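Local coordinates for protein neurotoxin (Clostridium botulinum, PDB 1ZB7) that acts as a zinc endopeptidase that enters the host cytosol and cleaves the synaptobrevins VAMP1, VAMP2 and VAMP3, cutting VAMP2 at an Ala-Ala bond, at residues A[21-24]-A[25-29]; A[106-109]-A[110-114]; A[161-164]-A[165-169]; A[312-316]-A[317-321]. All coordinates share one frame; numbering follows the deposited sequence.

Interaction 1 (A[21-24]-A[25-29]); sequences MMEP and FNDPG
Pro-24 and Phe-25 make a local CH-pi contact just beyond Glu-23, the last residue of strand 19-23, as the chain enters the loop leading to strand 34-38. Pro-24 CG stands over one face of the Phe-25 ring, 4.1 Å from its centroid and 14° off the ring normal. It is displaced toward the rim, where Phe-25 CE2 is the carbon closest to Pro-24 CG at 4.0 Å. The ring is brought under the proline because Phe-25 CG lies beside its own backbone N (chi1 -52°), which folds the aromatic group back along the chain.

The polar side of the turn belongs to Glu-23. Its chain bends at chi2 (-91°), curling the carboxylate back toward the loop, and Phe-25 N gives Glu-23 OE2 a weak bond of 3.3 Å; the exact place of OE2 is doubtful in the model. The other oxygen, OE1, is held by Asn-139 ND2. Asp-27 reaches the same region at about a right angle to Glu-23, its CB 3.8 Å from Glu-23 OE1. Glu-23 OE1 and Asp-27 OD1 are 4.4 Å apart; if both groups are ionised they would repel, and the Asn-139 amide bonded to OE1 may partly offset this.

Around this turn the Phe-25 ring stacks on Tyr-52 and meets Phe-50, while Arg-190 binds Pro-24 O. Within the mixed sheet, strand 137-142 flanks the Glu-23 side, strand 34-38 supplies Tyr-34 against both Pro-24 and Phe-25, and strand 158-161 packs on Pro-24 through Ile-159.

Interaction 2 (A[106-109]-A[110-114]); sequences QRLL and DMIVD
Ile-112 and Leu-108, one helical turn apart, touch through their ends on the same flank of helix 103-114. Ile-112 can be followed outward atom by atom. Its CB lies 3.8 Å from Leu-108 O and equally far from Leu-109 O. CG1, set beside the backbone N by a chi1 of -72°, leans back over the first of these carbonyls at 3.5 Å from Leu-108 O. CD1 still lies against Leu-108 O (3.8 Å) while meeting Leu-108 CD1 (3.9 Å). The two side chains lie side by side and point the same way, presenting a shared apolar surface.

Beneath them the backbone follows the i to i+4 rule of the alpha helix. The amide of Ile-112 binds Leu-108 O, and that of Val-113 binds Leu-109 O with an N-H...O angle of 176°, close to straight. Asp-110 N and Met-111 N bind Gln-106 O and Arg-107 O in the same way, each at 3.0 Å.

Met-111 leaves the helix in another direction. Its CG passes 3.1 Å from Arg-107 O, the chain bends at chi3 (72°), and the side chain packs on Leu-347 and Leu-351 of helix 341-354.

The Leu-108 side chain lies about 12 Å from the bound zinc ion. Apolar side chains spaced i, i+4 form the buried stripe of an amphipathic helix; here, in the M27 zinc protease domain, Leu-108, Leu-109 and Ile-112 rest on Leu-232 of helix 224-239, while Arg-107 is exposed.

Interaction 3 (A[161-164]-A[165-169]); sequences FGPG and PVLSD
A water molecule bridges Gly-164 and Val-166: it accepts from Gly-164 N at 2.8 Å and can donate to Val-166 O, also at 2.8 Å. Asp-169 O, 3.5 Å from the water, is a weak alternative, and the acceptors within reach outnumber the water's protons. The bridge spans the turn in the loop between strands 158-161 and 171-173, where no direct hydrogen bond joins residues 161-164 to residues 165-169.

The apolar closure comes from Pro-163 and Leu-167. Pro-163 CG presses on the branch point of the leucine, 3.7 Å from Leu-167 CG, and also approaches Leu-167 CD1 at 4.1 Å. Pro-163 CB faces the backbone instead, 3.8 Å from Leu-167 CA. Because Leu-167 carries its CG beside its own backbone N (chi1 -82°), the branched end swings across the proline ring at a slant.

Farther along, Ser-168 OG donates to Asp-169 OD1 at 2.8 Å, arriving from above the carboxylate plane, 37° out of it. The same hydroxyl oxygen accepts from Tyr-73 N, which ties this end of the loop to strand 69-73. Arg-49 binds both Pro-163 O and Gly-164 O, gripping the turn at two successive carbonyls.

This is consistent with a loop held by indirect polar links: proline rings remove backbone donors at positions 163 and 165, a water links Gly-164 N to Val-166 O, and Arg-49 engages nearby carbonyls, while Pro-163 and Leu-167 supply the apolar contact.

Interaction 4 (A[312-316]-A[317-321]); sequences SGIDI and SLYKQ
The Tyr-319 ring meets the backbone carbonyl of Asp-315 at its edge: Asp-315 O lies near the ring plane, 3.3 Å from Tyr-319 CD1. Ile-314 approaches the same ring obliquely, with CG2 3.9 Å from Tyr-319 CD1 and the two side chains crossing at about a right angle. The ring lies along this flank because Tyr-319 CG is placed beside its backbone N (chi1 -83°), directing it back toward the residues that precede the helix. Leu-119 and Phe-129 also touch the Tyr-319 side chain.

A second flat group, the Asp-315 carboxylate, does the capping. Leu-318 N donates to OD2 of Asp-315 at 2.9 Å, meeting that oxygen nearly along its C-O axis. The carboxylate gets there with CG opposite the backbone N (chi1 -178°), and Leu-318 CB sits beside it, 3.2 Å from Asp-315 OD2. A negative group at this end would probably be favoured by the helix dipole. Tyr-319 N gives Asp-315 O a weak bond of 3.3 Å, whereas the next one, from Lys-320 N to Ile-316 O, is short at 2.8 Å.

Ile-316 and Lys-320 run side by side, Ile-316 CG2 being 3.8 Å from Lys-320 CE; the extended lysine chain ends with NZ bound to the carbonyls of Leu-303 and Val-306. An aspartate N-cap bonded to the amide three residues on is a classic start of an alpha helix, here helix 316-327 at the protein surface.

Overall arrangement
All four contacts are local and lie within one protease domain, but their chemistry follows their place in it. Interaction 4 is a surface contact at a helix start, whereas interaction 3 is buried and interactions 1 and 2 are partly buried. Interactions 1 and 3 both lie where a strand of the mixed sheet passes into a loop, and they touch directly: Phe-161 CZ is 3.5 Å from Pro-24 CG and 3.7 Å from Phe-25 CZ. Both contain prolines and have backbone carbonyls bonded to arginines. Interaction 2 lies within a helix and interaction 4 at the entry from a loop into one, with repeated backbone bonds in the first and side-chain capping in the second; their nearest atoms are about 8 Å apart.

Interaction 1 (A[21-24]-A[25-29])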
loop_
_atom_site.group_PDB
_atom_site.type_symbol
_atom_site.label_atom_id
_atom_site.label_comp_id
_atom_site.label_asym_id
_atom_site.label_seq_id
_atom_site.Cartn_x
_atom_site.Cartn_y
_atom_site.Cartn_z
ATOM N N MET A 21 13.202 27.857 -30.652
ATOM C CA MET A 21 11.990 28.359 -30.017
ATOM C C MET A 21 10.844 27.428 -30.320
ATOM O O MET A 21 10.597 27.080 -31.455
ATOM C CB MET A 21 11.676 29.776 -30.483
ATOM C CG MET A 21 12.764 30.819 -30.106
ATOM S SD MET A 21 13.267 30.846 -28.349
ATOM C CE MET A 21 11.908 31.721 -27.576
ATOM N N MET A 22 10.164 26.984 -29.285
ATOM C CA MET A 22 9.134 26.010 -29.434
ATOM C C MET A 22 7.933 26.303 -28.549
ATOM O O MET A 22 8.049 26.871 -27.503
ATOM C CB MET A 22 9.651 24.562 -29.171
ATOM C CG MET A 22 10.073 24.301 -27.774
ATOM S SD MET A 22 9.801 22.672 -27.129
ATOM C CE MET A 22 10.963 21.669 -28.112
ATOM N N GLU A 23 6.777 25.894 -29.027
ATOM C CA GLU A 23 5.527 26.100 -28.357
ATOM C C GLU A 23 4.920 24.705 -28.175
ATOM O O GLU A 23 4.374 24.152 -29.071
ATOM C CB GLU A 23 4.717 27.042 -29.218
ATOM C CG GLU A 23 3.688 27.803 -28.522
ATOM C CD GLU A 23 2.413 27.068 -28.537
ATOM O OE1 GLU A 23 1.699 27.239 -29.572
ATOM O OE2 GLU A 23 2.185 26.307 -27.541
ATOM N N PRO A 24 5.138 24.089 -27.015
ATOM C CA PRO A 24 4.758 22.672 -26.810
ATOM C C PRO A 24 3.350 22.339 -26.296
ATOM O O PRO A 24 3.057 21.194 -26.075
ATOM C CB PRO A 24 5.748 22.218 -25.753
ATOM C CG PRO A 24 6.128 23.483 -24.997
ATOM C CD PRO A 24 5.799 24.669 -25.831
ATOM N N PHE A 25 2.526 23.331 -26.058
ATOM C CA PHE A 25 1.173 23.132 -25.523
ATOM C C PHE A 25 0.363 23.665 -26.648
ATOM O O PHE A 25 0.652 24.751 -27.142
ATOM C CB PHE A 25 0.971 23.953 -24.228
ATOM C CG PHE A 25 2.045 23.711 -23.207
ATOM C CD1 PHE A 25 2.254 22.424 -22.693
ATOM C CD2 PHE A 25 2.885 24.755 -22.773
ATOM C CE1 PHE A 25 3.257 22.173 -21.784
ATOM C CE2 PHE A 25 3.904 24.513 -21.820
ATOM C CZ PHE A 25 4.097 23.212 -21.342
ATOM N N ASN A 26 -0.585 22.926 -27.159
ATOM C CA ASN A 26 -1.216 23.392 -28.421
ATOM C C ASN A 26 -2.115 24.688 -28.274
ATOM O O ASN A 26 -2.299 25.241 -27.189
ATOM C CB ASN A 26 -1.824 22.195 -29.158
ATOM C CG ASN A 26 -0.839 21.005 -29.215
ATOM O OD1 ASN A 26 -0.682 20.279 -28.217
ATOM N ND2 ASN A 26 -0.131 20.840 -30.345
ATOM N N ASP A 27 -2.586 25.240 -29.374
ATOM C CA ASP A 27 -2.592 26.718 -29.430
ATOM C C ASP A 27 -3.881 27.488 -29.053
ATOM O O ASP A 27 -4.979 27.241 -29.602
ATOM C CB ASP A 27 -1.941 27.287 -30.734
ATOM C CG ASP A 27 -1.896 26.284 -31.928
ATOM O OD1 ASP A 27 -1.439 25.101 -31.776
ATOM O OD2 ASP A 27 -2.279 26.740 -33.042
ATOM N N PRO A 28 -3.729 28.462 -28.118
ATOM C CA PRO A 28 -4.632 29.636 -28.108
ATOM C C PRO A 28 -4.424 30.533 -29.355
ATOM O O PRO A 28 -4.623 31.756 -29.277
ATOM C CB PRO A 28 -4.231 30.392 -26.818
ATOM C CG PRO A 28 -2.850 29.914 -26.484
ATOM C CD PRO A 28 -2.736 28.505 -27.019
ATOM N N GLY A 29 -4.097 29.932 -30.500
ATOM C CA GLY A 29 -3.382 30.651 -31.584
ATOM C C GLY A 29 -2.036 31.176 -31.036
ATOM O O GLY A 29 -1.165 30.380 -30.653
#

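Interaction 2 (A[106-109]-A[110-114])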
loop_
_atom_site.group_PDB
_atom_site.type_symbol
_atom_site.label_atom_id
_atom_site.label_comp_id
_atom_site.label_asym_id
_atom_site.label_seq_id
_atom_site.Cartn_x
_atom_site.Cartn_y
_atom_site.Cartn_z
ATOM N N GLN A 106 21.694 2.811 -21.271
ATOM C CA GLN A 106 21.896 2.937 -22.735
ATOM C C GLN A 106 20.776 2.365 -23.593
ATOM O O GLN A 106 20.302 2.979 -24.524
ATOM C CB GLN A 106 23.227 2.288 -23.139
ATOM C CG GLN A 106 24.470 3.062 -22.634
ATOM C CD GLN A 106 25.750 2.280 -22.781
ATOM O OE1 GLN A 106 25.775 1.237 -23.434
ATOM N NE2 GLN A 106 26.834 2.801 -22.196
ATOM N N ARG A 107 20.363 1.171 -23.264
ATOM C CA ARG A 107 19.235 0.537 -23.900
ATOM C C ARG A 107 17.985 1.323 -23.649
ATOM O O ARG A 107 17.214 1.553 -24.579
ATOM C CB ARG A 107 19.115 -0.895 -23.385
ATOM C CG ARG A 107 18.537 -1.874 -24.304
ATOM C CD ARG A 107 18.668 -3.327 -23.731
ATOM N NE ARG A 107 19.916 -3.577 -22.958
ATOM C CZ ARG A 107 19.995 -3.929 -21.655
ATOM N NH1 ARG A 107 18.897 -4.060 -20.903
ATOM N NH2 ARG A 107 21.198 -4.133 -21.083
ATOM N N LEU A 108 17.769 1.791 -22.415
ATOM C CA LEU A 108 16.585 2.684 -22.087
ATOM C C LEU A 108 16.513 3.881 -23.024
ATOM O O LEU A 108 15.503 4.138 -23.675
ATOM C CB LEU A 108 16.599 3.110 -20.610
ATOM C CG LEU A 108 15.525 4.065 -20.115
ATOM C CD1 LEU A 108 14.181 3.542 -20.491
ATOM C CD2 LEU A 108 15.573 4.259 -18.574
ATOM N N LEU A 109 17.636 4.561 -23.177
ATOM C CA LEU A 109 17.677 5.745 -24.075
ATOM C C LEU A 109 17.518 5.430 -25.546
ATOM O O LEU A 109 16.765 6.100 -26.209
ATOM C CB LEU A 109 18.933 6.612 -23.820
ATOM C CG LEU A 109 19.206 7.057 -22.365
ATOM C CD1 LEU A 109 20.525 7.822 -22.268
ATOM C CD2 LEU A 109 18.042 7.894 -21.830
ATOM N N ASP A 110 18.136 4.352 -26.046
ATOM C CA ASP A 110 17.939 3.893 -27.433
ATOM C C ASP A 110 16.470 3.587 -27.766
ATOM O O ASP A 110 15.955 3.976 -28.804
ATOM C CB ASP A 110 18.714 2.596 -27.696
ATOM C CG ASP A 110 20.231 2.787 -27.808
ATOM O OD1 ASP A 110 20.677 3.887 -28.191
ATOM O OD2 ASP A 110 20.979 1.793 -27.568
ATOM N N MET A 111 15.818 2.866 -26.868
ATOM C CA MET A 111 14.392 2.547 -27.019
ATOM C C MET A 111 13.459 3.752 -27.014
ATOM O O MET A 111 12.556 3.795 -27.791
ATOM C CB MET A 111 13.948 1.567 -25.957
ATOM C CG MET A 111 14.722 0.276 -25.997
ATOM S SD MET A 111 13.769 -1.107 -25.364
ATOM C CE MET A 111 12.583 -1.343 -26.708
ATOM N N ILE A 112 13.744 4.771 -26.206
ATOM C CA ILE A 112 12.960 6.018 -26.224
ATOM C C ILE A 112 13.100 6.767 -27.537
ATOM O O ILE A 112 12.116 7.185 -28.104
ATOM C CB ILE A 112 13.298 6.904 -24.940
ATOM C CG1 ILE A 112 12.664 6.230 -23.686
ATOM C CG2 ILE A 112 12.885 8.313 -25.111
ATOM C CD1 ILE A 112 13.152 6.757 -22.361
ATOM N N VAL A 113 14.331 6.946 -28.003
ATOM C CA VAL A 113 14.653 7.568 -29.282
ATOM C C VAL A 113 13.949 6.905 -30.432
ATOM O O VAL A 113 13.337 7.566 -31.277
ATOM C CB VAL A 113 16.183 7.547 -29.536
ATOM C CG1 VAL A 113 16.553 8.030 -31.015
ATOM C CG2 VAL A 113 16.822 8.466 -28.570
ATOM N N ASP A 114 14.001 5.591 -30.464
ATOM C CA ASP A 114 13.273 4.874 -31.478
ATOM C C ASP A 114 11.749 4.812 -31.395
ATOM O O ASP A 114 11.097 4.374 -32.405
ATOM C CB ASP A 114 13.827 3.422 -31.584
ATOM C CG ASP A 114 15.193 3.383 -32.197
ATOM O OD1 ASP A 114 15.722 4.451 -32.716
ATOM O OD2 ASP A 114 15.766 2.273 -32.136
#

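Interaction 3 (A[161-164]-A[165-169])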
loop_
_atom_site.group_PDB
_atom_site.type_symbol
_atom_site.label_atom_id
_atom_site.label_comp_id
_atom_site.label_asym_id
_atom_site.label_seq_id
_atom_site.Cartn_x
_atom_site.Cartn_y
_atom_site.Cartn_z
ATOM N N PHE A 161 10.649 19.808 -19.184
ATOM C CA PHE A 161 10.571 21.081 -18.474
ATOM C C PHE A 161 11.129 21.054 -17.085
ATOM O O PHE A 161 11.298 20.009 -16.490
ATOM C CB PHE A 161 9.118 21.542 -18.373
ATOM C CG PHE A 161 8.635 22.216 -19.594
ATOM C CD1 PHE A 161 8.508 23.616 -19.627
ATOM C CD2 PHE A 161 8.298 21.485 -20.705
ATOM C CE1 PHE A 161 8.058 24.247 -20.770
ATOM C CE2 PHE A 161 7.876 22.110 -21.850
ATOM C CZ PHE A 161 7.776 23.485 -21.882
ATOM N N GLY A 162 11.317 22.263 -16.556
ATOM C CA GLY A 162 11.434 22.526 -15.159
ATOM C C GLY A 162 10.064 22.343 -14.492
ATOM O O GLY A 162 9.027 22.076 -15.166
ATOM N N PRO A 163 10.026 22.488 -13.161
ATOM C CA PRO A 163 8.817 22.205 -12.378
ATOM C C PRO A 163 7.738 23.270 -12.517
ATOM O O PRO A 163 7.999 24.380 -13.010
ATOM C CB PRO A 163 9.347 22.088 -10.925
ATOM C CG PRO A 163 10.646 22.804 -10.881
ATOM C CD PRO A 163 11.180 22.857 -12.317
ATOM N N GLY A 164 6.505 22.918 -12.159
ATOM C CA GLY A 164 5.448 23.924 -12.058
ATOM C C GLY A 164 5.636 24.605 -10.690
ATOM O O GLY A 164 6.724 24.668 -10.192
ATOM N N PRO A 165 4.606 25.135 -10.097
ATOM C CA PRO A 165 4.749 25.752 -8.727
ATOM C C PRO A 165 5.343 24.896 -7.561
ATOM O O PRO A 165 6.042 25.441 -6.669
ATOM C CB PRO A 165 3.317 26.201 -8.397
ATOM C CG PRO A 165 2.640 26.376 -9.762
ATOM C CD PRO A 165 3.253 25.310 -10.667
ATOM N N VAL A 166 5.049 23.602 -7.572
ATOM C CA VAL A 166 5.516 22.664 -6.593
ATOM C C VAL A 166 6.758 21.989 -7.184
ATOM O O VAL A 166 6.648 21.310 -8.155
ATOM C CB VAL A 166 4.419 21.585 -6.255
ATOM C CG1 VAL A 166 4.891 20.536 -5.236
ATOM C CG2 VAL A 166 3.172 22.219 -5.778
ATOM N N LEU A 167 7.947 22.198 -6.612
ATOM C CA LEU A 167 9.145 21.574 -7.139
ATOM C C LEU A 167 9.246 20.092 -6.824
ATOM O O LEU A 167 9.795 19.329 -7.598
ATOM C CB LEU A 167 10.416 22.278 -6.631
ATOM C CG LEU A 167 10.957 23.569 -7.278
ATOM C CD1 LEU A 167 9.997 24.695 -7.304
ATOM C CD2 LEU A 167 12.152 24.030 -6.479
ATOM N N SER A 168 8.763 19.706 -5.664
ATOM C CA SER A 168 8.916 18.372 -5.098
ATOM C C SER A 168 8.043 17.352 -5.893
ATOM O O SER A 168 7.932 16.185 -5.488
ATOM C CB SER A 168 8.390 18.426 -3.666
ATOM O OG SER A 168 7.180 19.159 -3.688
ATOM N N ASP A 169 7.409 17.775 -6.990
ATOM C CA ASP A 169 6.410 16.948 -7.619
ATOM C C ASP A 169 6.735 16.739 -9.123
ATOM O O ASP A 169 5.946 17.091 -10.005
ATOM C CB ASP A 169 4.999 17.487 -7.278
ATOM C CG ASP A 169 4.554 17.208 -5.708
ATOM O OD1 ASP A 169 5.355 17.230 -4.655
ATOM O OD2 ASP A 169 3.336 17.000 -5.533
HETATM O O HOH W 1 6.465 20.397 -10.846
#

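Interaction 4 (A[312-316]-A[317-321])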
loop_
_atom_site.group_PDB
_atom_site.type_symbol
_atom_site.label_atom_id
_atom_site.label_comp_id
_atom_site.label_asym_id
_atom_site.label_seq_id
_atom_site.Cartn_x
_atom_site.Cartn_y
_atom_site.Cartn_z
ATOM N N SER A 312 1.465 16.920 -46.475
ATOM C CA SER A 312 2.406 16.767 -47.581
ATOM C C SER A 312 3.697 16.406 -46.886
ATOM O O SER A 312 3.786 16.606 -45.695
ATOM C CB SER A 312 2.537 18.081 -48.387
ATOM O OG SER A 312 3.008 19.131 -47.527
ATOM N N GLY A 313 4.663 15.820 -47.591
ATOM C CA GLY A 313 5.959 15.500 -46.997
ATOM C C GLY A 313 6.087 14.167 -46.285
ATOM O O GLY A 313 7.193 13.723 -46.020
ATOM N N ILE A 314 4.982 13.537 -45.903
ATOM C CA ILE A 314 5.061 12.286 -45.143
ATOM C C ILE A 314 5.285 11.140 -46.125
ATOM O O ILE A 314 4.483 10.876 -46.961
ATOM C CB ILE A 314 3.799 12.006 -44.252
ATOM C CG1 ILE A 314 3.621 13.111 -43.200
ATOM C CG2 ILE A 314 3.879 10.627 -43.528
ATOM C CD1 ILE A 314 4.637 13.113 -42.129
ATOM N N ASP A 315 6.383 10.450 -45.997
ATOM C CA ASP A 315 6.676 9.329 -46.850
ATOM C C ASP A 315 6.177 8.091 -46.140
ATOM O O ASP A 315 6.761 7.684 -45.158
ATOM C CB ASP A 315 8.171 9.215 -47.052
ATOM C CG ASP A 315 8.535 8.066 -47.999
ATOM O OD1 ASP A 315 8.736 8.359 -49.219
ATOM O OD2 ASP A 315 8.544 6.904 -47.558
ATOM N N ILE A 316 5.080 7.532 -46.641
ATOM C CA ILE A 316 4.352 6.430 -46.004
ATOM C C ILE A 316 5.174 5.178 -45.688
ATOM O O ILE A 316 5.074 4.626 -44.567
ATOM C CB ILE A 316 3.195 5.944 -46.928
ATOM C CG1 ILE A 316 2.218 7.087 -47.228
ATOM C CG2 ILE A 316 2.411 4.871 -46.280
ATOM C CD1 ILE A 316 1.895 7.924 -46.094
ATOM N N SER A 317 5.899 4.675 -46.678
ATOM C CA SER A 317 6.710 3.442 -46.518
ATOM C C SER A 317 7.826 3.639 -45.528
ATOM O O SER A 317 8.179 2.780 -44.803
ATOM C CB SER A 317 7.367 3.062 -47.854
ATOM O OG SER A 317 6.317 2.571 -48.703
ATOM N N LEU A 318 8.420 4.798 -45.503
ATOM C CA LEU A 318 9.408 5.054 -44.510
ATOM C C LEU A 318 8.808 4.899 -43.047
ATOM O O LEU A 318 9.354 4.243 -42.200
ATOM C CB LEU A 318 9.871 6.485 -44.720
ATOM C CG LEU A 318 10.803 7.019 -43.715
ATOM C CD1 LEU A 318 11.999 6.008 -43.469
ATOM C CD2 LEU A 318 11.290 8.292 -44.253
ATOM N N TYR A 319 7.652 5.501 -42.802
ATOM C CA TYR A 319 7.050 5.438 -41.521
ATOM C C TYR A 319 6.472 4.075 -41.195
ATOM O O TYR A 319 6.480 3.710 -40.079
ATOM C CB TYR A 319 5.966 6.515 -41.425
ATOM C CG TYR A 319 6.588 7.817 -41.059
ATOM C CD1 TYR A 319 6.930 8.731 -42.070
ATOM C CD2 TYR A 319 6.861 8.122 -39.737
ATOM C CE1 TYR A 319 7.531 9.934 -41.722
ATOM C CE2 TYR A 319 7.412 9.346 -39.408
ATOM C CZ TYR A 319 7.778 10.202 -40.408
ATOM O OH TYR A 319 8.393 11.336 -40.168
ATOM N N LYS A 320 5.926 3.358 -42.165
ATOM C CA LYS A 320 5.621 1.940 -41.993
ATOM C C LYS A 320 6.807 1.117 -41.496
ATOM O O LYS A 320 6.665 0.263 -40.616
ATOM C CB LYS A 320 5.041 1.341 -43.270
ATOM C CG LYS A 320 3.635 1.810 -43.573
ATOM C CD LYS A 320 3.052 1.122 -44.791
ATOM C CE LYS A 320 1.526 1.437 -44.977
ATOM N NZ LYS A 320 0.625 0.427 -45.831
ATOM N N GLN A 321 7.973 1.356 -42.077
ATOM C CA GLN A 321 9.202 0.689 -41.620
ATOM C C GLN A 321 9.689 1.026 -40.152
ATOM O O GLN A 321 10.135 0.188 -39.384
ATOM C CB GLN A 321 10.293 0.954 -42.621
ATOM C CG GLN A 321 11.603 0.265 -42.258
ATOM C CD GLN A 321 11.627 -1.271 -42.443
ATOM O OE1 GLN A 321 11.431 -1.792 -43.569
ATOM N NE2 GLN A 321 11.944 -1.995 -41.348
#